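Local coordinates for protein aerobactin synthase IucA (Klebsiella pneumoniae subsp. pneumoniae, PDB 5JM8) that probably catalyses an ATP-dependent condensation step in the biosynthesis of the siderophore aerobactin, as a member of the NIS synthetase family, at residues 79-82 with 83-86. Sequence-based numbering, arbitrary orientation.
Sequences PVDF and ATLS
An aspartate N-cap, D81, starts helix 82-96 where the chain leaves the edge strand 77-80, and its carboxylate reaches forward to T84 in the first turn. With CG placed between the backbone N and the carbonyl carbon (chi1 58°), OD1 takes two bonds from one residue: T84 N at 2.6 Å, approaching nearly along the C-O axis of OD1, and the hydroxyl T84 OG1 at a very short 2.5 Å. Together they hold OD1 at the first turn and should limit rotation of the carboxylate, and the negative charge probably interacts favourably with the positive end of the helix dipole. Behind the cap the regular helical bonding begins, with L85 N 3.1 Å from D81 O in an almost straight bond (176°). One residue on, F82 O accepts from S86 N and also from the side chain, S86 OG lying a very short 2.5 Å away; H108 of helix 101-124 bonds to the same hydroxyl. On the apolar side V80, at the end of the strand, packs on the first turn: its CG2 lies 3.9 Å from L85 CB, while CG1 meets T84 CG2, V80 and T84 crossing at about a right angle. V80 and L85 both pack on A69 and L50 of the sheet. The F82 ring meets L85 CD1 through CD1 at 3.8 Å, carries S86 CB over one face, and stacks with H115 of helix 101-124. Strand thus passes into helix through an Asp N-cap joined to a hydrophobic staple between V80 and L85.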
loop_
_atom_site.group_PDB
_atom_site.type_symbol
_atom_site.label_atom_id
_atom_site.label_comp_id
_atom_site.label_asym_id
_atom_site.label_seq_id
_atom_site.Cartn_x
_atom_site.Cartn_y
_atom_site.Cartn_z
ATOM N N PRO A 79 40.049 0.005 37.724
ATOM C CA PRO A 79 39.293 0.365 36.518
ATOM C C PRO A 79 39.349 1.852 36.187
ATOM O O PRO A 79 39.466 2.683 37.089
ATOM C CB PRO A 79 37.857 -0.049 36.861
ATOM C CG PRO A 79 37.983 -1.033 37.964
ATOM C CD PRO A 79 39.183 -0.615 38.744
ATOM N N VAL A 80 39.268 2.172 34.899
ATOM C CA VAL A 80 39.201 3.557 34.442
ATOM C C VAL A 80 38.085 3.711 33.415
ATOM O O VAL A 80 37.917 2.859 32.541
ATOM C CB VAL A 80 40.540 4.024 33.826
ATOM C CG1 VAL A 80 41.609 4.140 34.899
ATOM C CG2 VAL A 80 40.991 3.080 32.718
ATOM N N ASP A 81 37.313 4.789 33.528
ATOM C CA ASP A 81 36.247 5.053 32.570
ATOM C C ASP A 81 36.846 5.526 31.245
ATOM O O ASP A 81 38.058 5.722 31.141
ATOM C CB ASP A 81 35.248 6.086 33.121
ATOM C CG ASP A 81 35.895 7.415 33.480
ATOM O OD1 ASP A 81 36.987 7.727 32.966
ATOM O OD2 ASP A 81 35.293 8.163 34.279
ATOM N N PHE A 82 35.998 5.712 30.241
ATOM C CA PHE A 82 36.464 6.088 28.912
ATOM C C PHE A 82 37.068 7.487 28.909
ATOM O O PHE A 82 38.040 7.750 28.200
ATOM C CB PHE A 82 35.320 6.012 27.900
ATOM C CG PHE A 82 35.706 6.468 26.524
ATOM C CD1 PHE A 82 36.624 5.751 25.778
ATOM C CD2 PHE A 82 35.157 7.616 25.979
ATOM C CE1 PHE A 82 36.989 6.170 24.516
ATOM C CE2 PHE A 82 35.517 8.040 24.714
ATOM C CZ PHE A 82 36.435 7.314 23.983
ATOM N N ALA A 83 36.484 8.381 29.700
ATOM C CA ALA A 83 36.967 9.754 29.795
ATOM C C ALA A 83 38.385 9.785 30.355
ATOM O O ALA A 83 39.206 10.607 29.944
ATOM C CB ALA A 83 36.034 10.584 30.663
ATOM N N THR A 84 38.666 8.884 31.291
ATOM C CA THR A 84 39.987 8.805 31.904
ATOM C C THR A 84 41.015 8.239 30.924
ATOM O O THR A 84 41.998 8.907 30.606
ATOM C CB THR A 84 39.977 7.935 33.185
ATOM O OG1 THR A 84 39.044 8.474 34.132
ATOM C CG2 THR A 84 41.360 7.892 33.826
ATOM N N LEU A 85 40.787 7.018 30.449
ATOM C CA LEU A 85 41.768 6.329 29.607
ATOM C C LEU A 85 42.079 7.100 28.324
ATOM O O LEU A 85 43.199 7.042 27.816
ATOM C CB LEU A 85 41.287 4.911 29.260
ATOM C CG LEU A 85 39.975 4.712 28.489
ATOM C CD1 LEU A 85 40.139 4.863 26.977
ATOM C CD2 LEU A 85 39.397 3.343 28.817
ATOM N N SER A 86 41.088 7.819 27.807
ATOM C CA SER A 86 41.260 8.623 26.603
ATOM C C SER A 86 42.135 9.836 26.876
ATOM O O SER A 86 42.968 10.204 26.055
ATOM C CB SER A 86 39.906 9.070 26.066
ATOM O OG SER A 86 39.154 9.691 27.090
#